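Local coordinates for endo-1,3-beta-glucanase (Streptomyces sioyaensis, PDB 3DGT), which probably hydrolyses internal beta-1,3-glucosidic bonds of beta-1,3-glucans through its glycoside hydrolase family 16 catalytic domain, the part of the longer protein present here, at residues Asn148-Cys161 with Ser173-Gln187. Numbering follows the deposited sequence.
Sequences NVQGLNKTWATMHC and SGIGNSTACPNTTCQ. Unlike the reference sequence in segment 173-187: Ser178 (reference Leu), Gln187 (reference His).
Strands 155-160 and 175-179 pair antiparallel, their axes 4.4 Å apart, through six backbone hydrogen bonds that couple Thr155 with Thr179, Ala157 with Asn177 and Met159 with Ile175. In the non-hydrogen-bonded pair between the first two, Ser178 lays its CB over one face of the Trp156 indole, 3.6 Å from the five-membered ring centroid and 7° off its normal, a CH-pi contact. The serine OG reaches Lys154 NZ through a water. On the opposite face of the ladder the CG2 methyls of Thr155 and Thr179 lie side by side at 4.2 Å, while Thr155 OG1 is hydrogen-bonded to Tyr215 OH. Thr158 faces Gly176, and its CG2 reaches Ser173 O at 3.4 Å.

Beyond the strands, Asn153 enters the loop closed by the Cys181-Cys186 disulfide. With its CG anti to the backbone N (chi1 180°), OD1 accepts a hydrogen bond from Cys186 N, 3.0 Å away, which lies above the carbonyl plane, and ND2 donates to a water held by Cys181 O. An alanine at Asn153 would remove both links and is likely to leave Cys186 N without its acceptor and the disulfide loop less firmly tied to the loop that leads into strand 155-160. Gln187, bent at chi2 (70°), gives NE2 to Leu152 O at 3.0 Å, also from above the carbonyl plane; Asn148 ND2 holds Lys154 O at 2.8 Å and, weakly, the same Leu152 O. The type I' turn from Val149 to Leu152 brings Leu152 O into this polar cluster.

Strand 142-144 flanks strand 155-160 on its other edge, so the pair extends an antiparallel sheet of the curved beta-sandwich, or jelly roll, of glycoside hydrolase family 16.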
loop_
_atom_site.group_PDB
_atom_site.type_symbol
_atom_site.label_atom_id
_atom_site.label_comp_id
_atom_site.label_asym_id
_atom_site.label_seq_id
_atom_site.Cartn_x
_atom_site.Cartn_y
_atom_site.Cartn_z
ATOM N N ASN A 148 -5.420 -1.408 6.176
ATOM C CA ASN A 148 -6.000 -1.614 7.490
ATOM C C ASN A 148 -6.772 -0.372 7.888
ATOM O O ASN A 148 -6.466 0.735 7.432
ATOM C CB ASN A 148 -4.904 -1.908 8.512
ATOM C CG ASN A 148 -5.414 -1.870 9.942
ATOM O OD1 ASN A 148 -5.244 -0.869 10.640
ATOM N ND2 ASN A 148 -6.056 -2.961 10.385
ATOM N N VAL A 149 -7.763 -0.555 8.751
ATOM C CA VAL A 149 -8.458 0.580 9.349
ATOM C C VAL A 149 -8.699 0.344 10.828
ATOM O O VAL A 149 -8.756 -0.804 11.287
ATOM C CB VAL A 149 -9.812 0.919 8.639
ATOM C CG1 VAL A 149 -9.584 1.400 7.215
ATOM C CG2 VAL A 149 -10.775 -0.288 8.667
ATOM N N GLN A 150 -8.807 1.450 11.567
ATOM C CA GLN A 150 -9.349 1.444 12.932
ATOM C C GLN A 150 -8.479 0.737 13.969
ATOM O O GLN A 150 -8.959 0.403 15.055
ATOM C CB GLN A 150 -10.781 0.854 12.966
ATOM C CG GLN A 150 -11.775 1.379 11.907
ATOM C CD GLN A 150 -11.922 2.886 11.907
ATOM O OE1 GLN A 150 -10.987 3.618 11.578
ATOM N NE2 GLN A 150 -13.113 3.361 12.268
ATOM N N GLY A 151 -7.201 0.531 13.652
ATOM C CA GLY A 151 -6.292 -0.215 14.526
ATOM C C GLY A 151 -6.718 -1.643 14.798
ATOM O O GLY A 151 -6.305 -2.243 15.803
ATOM N N LEU A 152 -7.520 -2.207 13.896
ATOM C CA LEU A 152 -7.977 -3.587 14.046
ATOM C C LEU A 152 -6.867 -4.572 13.696
ATOM O O LEU A 152 -6.059 -4.320 12.793
ATOM C CB LEU A 152 -9.192 -3.842 13.151
ATOM C CG LEU A 152 -10.497 -3.143 13.544
ATOM C CD1 LEU A 152 -11.504 -3.163 12.406
ATOM C CD2 LEU A 152 -11.106 -3.794 14.784
ATOM N N ASN A 153 -6.839 -5.706 14.401
ATOM C CA ASN A 153 -5.856 -6.756 14.116
ATOM C C ASN A 153 -6.219 -7.565 12.880
ATOM O O ASN A 153 -6.590 -8.746 12.966
ATOM C CB ASN A 153 -5.677 -7.686 15.318
ATOM C CG ASN A 153 -4.665 -8.787 15.055
ATOM O OD1 ASN A 153 -3.721 -8.613 14.277
ATOM N ND2 ASN A 153 -4.837 -9.920 15.721
ATOM N N LYS A 154 -6.119 -6.917 11.725
ATOM C CA LYS A 154 -6.244 -7.618 10.455
ATOM C C LYS A 154 -5.692 -6.811 9.312
ATOM O O LYS A 154 -5.603 -5.571 9.382
ATOM C CB LYS A 154 -7.680 -8.079 10.171
ATOM C CG LYS A 154 -8.798 -7.117 10.588
ATOM C CD LYS A 154 -10.153 -7.712 10.191
ATOM C CE LYS A 154 -11.324 -6.924 10.743
ATOM N NZ LYS A 154 -12.616 -7.656 10.480
ATOM N N THR A 155 -5.266 -7.541 8.288
ATOM C CA THR A 155 -4.796 -6.957 7.051
ATOM C C THR A 155 -5.756 -7.323 5.927
ATOM O O THR A 155 -6.286 -8.444 5.881
ATOM C CB THR A 155 -3.350 -7.395 6.722
ATOM O OG1 THR A 155 -3.005 -6.898 5.426
ATOM C CG2 THR A 155 -3.189 -8.918 6.771
ATOM N N TRP A 156 -6.018 -6.356 5.058
ATOM C CA TRP A 156 -6.789 -6.566 3.837
ATOM C C TRP A 156 -5.855 -6.520 2.634
ATOM O O TRP A 156 -4.984 -5.647 2.550
ATOM C CB TRP A 156 -7.831 -5.454 3.666
ATOM C CG TRP A 156 -9.083 -5.500 4.522
ATOM C CD1 TRP A 156 -10.321 -5.901 4.127
ATOM C CD2 TRP A 156 -9.224 -5.058 5.890
ATOM N NE1 TRP A 156 -11.230 -5.753 5.157
ATOM C CE2 TRP A 156 -10.580 -5.241 6.250
ATOM C CE3 TRP A 156 -8.337 -4.524 6.839
ATOM C CZ2 TRP A 156 -11.071 -4.911 7.517
ATOM C CZ3 TRP A 156 -8.834 -4.184 8.110
ATOM C CH2 TRP A 156 -10.185 -4.392 8.433
ATOM N N ALA A 157 -6.050 -7.452 1.702
ATOM C CA ALA A 157 -5.323 -7.454 0.428
ATOM C C ALA A 157 -6.337 -7.598 -0.686
ATOM O O ALA A 157 -7.262 -8.400 -0.583
ATOM C CB ALA A 157 -4.330 -8.586 0.368
ATOM N N THR A 158 -6.161 -6.818 -1.745
ATOM C CA THR A 158 -7.206 -6.653 -2.751
ATOM C C THR A 158 -6.629 -6.340 -4.125
ATOM O O THR A 158 -5.670 -5.570 -4.239
ATOM C CB THR A 158 -8.141 -5.477 -2.370
ATOM O OG1 THR A 158 -8.539 -5.588 -0.994
ATOM C CG2 THR A 158 -9.376 -5.476 -3.238
ATOM N N MET A 159 -7.238 -6.907 -5.170
ATOM C CA MET A 159 -7.017 -6.403 -6.523
ATOM C C MET A 159 -8.224 -5.628 -7.021
ATOM O O MET A 159 -9.354 -6.103 -6.934
ATOM C CB MET A 159 -6.684 -7.522 -7.513
ATOM C CG MET A 159 -6.505 -7.008 -8.935
ATOM S SD MET A 159 -5.850 -8.303 -9.991
ATOM C CE MET A 159 -5.680 -7.414 -11.541
ATOM N N HIS A 160 -7.956 -4.445 -7.570
ATOM C CA HIS A 160 -8.972 -3.651 -8.248
ATOM C C HIS A 160 -8.701 -3.656 -9.744
ATOM O O HIS A 160 -7.546 -3.639 -10.171
ATOM C CB HIS A 160 -8.991 -2.228 -7.693
ATOM C CG HIS A 160 -9.510 -2.141 -6.289
ATOM N ND1 HIS A 160 -8.693 -2.145 -5.177
ATOM C CD2 HIS A 160 -10.778 -2.076 -5.822
ATOM C CE1 HIS A 160 -9.442 -2.073 -4.087
ATOM N NE2 HIS A 160 -10.711 -2.029 -4.453
ATOM N N CYS A 161 -9.779 -3.691 -10.530
ATOM C CA CYS A 161 -9.696 -3.860 -11.979
ATOM C C CYS A 161 -11.052 -3.626 -12.640
ATOM O O CYS A 161 -12.078 -3.486 -11.958
ATOM C CB CYS A 161 -9.148 -5.259 -12.344
ATOM S SG CYS A 161 -9.600 -6.637 -11.221
ATOM N N SER A 173 -15.454 -2.885 -3.915
ATOM C CA SER A 173 -14.873 -3.856 -3.001
ATOM C C SER A 173 -13.585 -4.455 -3.558
ATOM O O SER A 173 -12.632 -4.664 -2.814
ATOM C CB SER A 173 -15.873 -4.955 -2.667
ATOM O OG SER A 173 -17.013 -4.406 -2.036
ATOM N N GLY A 174 -13.546 -4.704 -4.866
ATOM C CA GLY A 174 -12.397 -5.378 -5.469
ATOM C C GLY A 174 -12.419 -6.859 -5.137
ATOM O O GLY A 174 -13.333 -7.341 -4.461
ATOM N N ILE A 175 -11.415 -7.583 -5.622
ATOM C CA ILE A 175 -11.264 -9.003 -5.324
ATOM C C ILE A 175 -10.276 -9.088 -4.168
ATOM O O ILE A 175 -9.062 -8.970 -4.365
ATOM C CB ILE A 175 -10.762 -9.799 -6.552
ATOM C CG1 ILE A 175 -11.690 -9.571 -7.755
ATOM C CG2 ILE A 175 -10.649 -11.302 -6.223
ATOM C CD1 ILE A 175 -11.175 -10.155 -9.075
ATOM N N GLY A 176 -10.805 -9.263 -2.958
ATOM C CA GLY A 176 -9.985 -9.163 -1.757
ATOM C C GLY A 176 -10.444 -9.966 -0.562
ATOM O O GLY A 176 -11.514 -10.586 -0.562
ATOM N N ASN A 177 -9.604 -9.949 0.468
ATOM C CA ASN A 177 -9.840 -10.720 1.679
ATOM C C ASN A 177 -9.153 -10.014 2.837
ATOM O O ASN A 177 -8.309 -9.142 2.627
ATOM C CB ASN A 177 -9.257 -12.127 1.500
ATOM C CG ASN A 177 -9.735 -13.134 2.545
ATOM O OD1 ASN A 177 -9.101 -14.183 2.723
ATOM N ND2 ASN A 177 -10.834 -12.844 3.220
ATOM N N SER A 178 -9.511 -10.386 4.056
ATOM C CA SER A 178 -8.819 -9.917 5.240
ATOM C C SER A 178 -8.488 -11.124 6.104
ATOM O O SER A 178 -9.144 -12.170 6.016
ATOM C CB SER A 178 -9.684 -8.927 6.019
ATOM O OG SER A 178 -10.930 -9.522 6.356
ATOM N N THR A 179 -7.453 -10.978 6.927
ATOM C CA THR A 179 -7.088 -12.007 7.898
ATOM C C THR A 179 -6.294 -11.368 9.029
ATOM O O THR A 179 -5.651 -10.332 8.830
ATOM C CB THR A 179 -6.280 -13.142 7.208
ATOM O OG1 THR A 179 -6.285 -14.318 8.032
ATOM C CG2 THR A 179 -4.849 -12.722 6.922
ATOM N N ALA A 180 -6.340 -11.973 10.213
ATOM C CA ALA A 180 -5.545 -11.508 11.343
ATOM C C ALA A 180 -4.056 -11.711 11.066
ATOM O O ALA A 180 -3.668 -12.646 10.353
ATOM C CB ALA A 180 -5.950 -12.252 12.611
ATOM N N CYS A 181 -3.209 -10.850 11.623
ATOM C CA CYS A 181 -1.780 -11.108 11.508
ATOM C C CYS A 181 -1.436 -12.359 12.305
ATOM O O CYS A 181 -1.920 -12.539 13.424
ATOM C CB CYS A 181 -0.960 -9.923 11.990
ATOM S SG CYS A 181 -0.883 -8.587 10.788
ATOM N N PRO A 182 -0.641 -13.255 11.710
ATOM C CA PRO A 182 -0.162 -14.405 12.468
ATOM C C PRO A 182 0.671 -14.033 13.700
ATOM O O PRO A 182 1.450 -13.069 13.669
ATOM C CB PRO A 182 0.702 -15.156 11.448
ATOM C CG PRO A 182 0.169 -14.739 10.120
ATOM C CD PRO A 182 -0.196 -13.301 10.305
ATOM N N ASN A 183 0.453 -14.801 14.771
ATOM C CA ASN A 183 1.258 -14.791 16.008
ATOM C C ASN A 183 1.055 -13.610 16.932
ATOM O O ASN A 183 0.822 -13.781 18.134
ATOM C CB ASN A 183 2.752 -14.931 15.718
ATOM C CG ASN A 183 3.081 -16.198 14.989
ATOM O OD1 ASN A 183 2.800 -17.298 15.474
ATOM N ND2 ASN A 183 3.700 -16.061 13.820
ATOM N N THR A 184 1.204 -12.413 16.375
ATOM C CA THR A 184 1.088 -11.173 17.138
ATOM C C THR A 184 0.189 -10.242 16.334
ATOM O O THR A 184 0.007 -10.440 15.125
ATOM C CB THR A 184 2.460 -10.496 17.349
ATOM O OG1 THR A 184 3.060 -10.203 16.077
ATOM C CG2 THR A 184 3.406 -11.392 18.146
ATOM N N THR A 185 -0.377 -9.231 16.981
ATOM C CA THR A 185 -1.247 -8.303 16.251
ATOM C C THR A 185 -0.460 -7.494 15.236
ATOM O O THR A 185 0.731 -7.255 15.411
ATOM C CB THR A 185 -1.991 -7.303 17.159
ATOM O OG1 THR A 185 -1.066 -6.339 17.682
ATOM C CG2 THR A 185 -2.739 -8.032 18.274
ATOM N N CYS A 186 -1.146 -7.045 14.190
ATOM C CA CYS A 186 -0.531 -6.201 13.177
ATOM C C CYS A 186 0.022 -4.902 13.759
ATOM O O CYS A 186 0.992 -4.345 13.232
ATOM C CB CYS A 186 -1.538 -5.882 12.066
ATOM S SG CYS A 186 -2.387 -7.314 11.342
ATOM N N GLN A 187 -0.595 -4.430 14.841
ATOM C CA GLN A 187 -0.231 -3.166 15.489
ATOM C C GLN A 187 0.966 -3.291 16.425
ATOM O O GLN A 187 1.660 -2.300 16.705
ATOM C CB GLN A 187 -1.424 -2.645 16.292
ATOM C CG GLN A 187 -2.514 -1.999 15.452
ATOM C CD GLN A 187 -3.273 -3.002 14.599
ATOM O OE1 GLN A 187 -3.429 -4.172 14.972
ATOM N NE2 GLN A 187 -3.748 -2.551 13.446
HETATM O O HOH W 1 -3.177 0.403 12.891
HETATM O O HOH W 2 -4.997 -4.452 17.221
HETATM O O HOH W 3 -2.819 -12.040 15.925
HETATM O O HOH W 4 -12.913 -7.765 7.639
#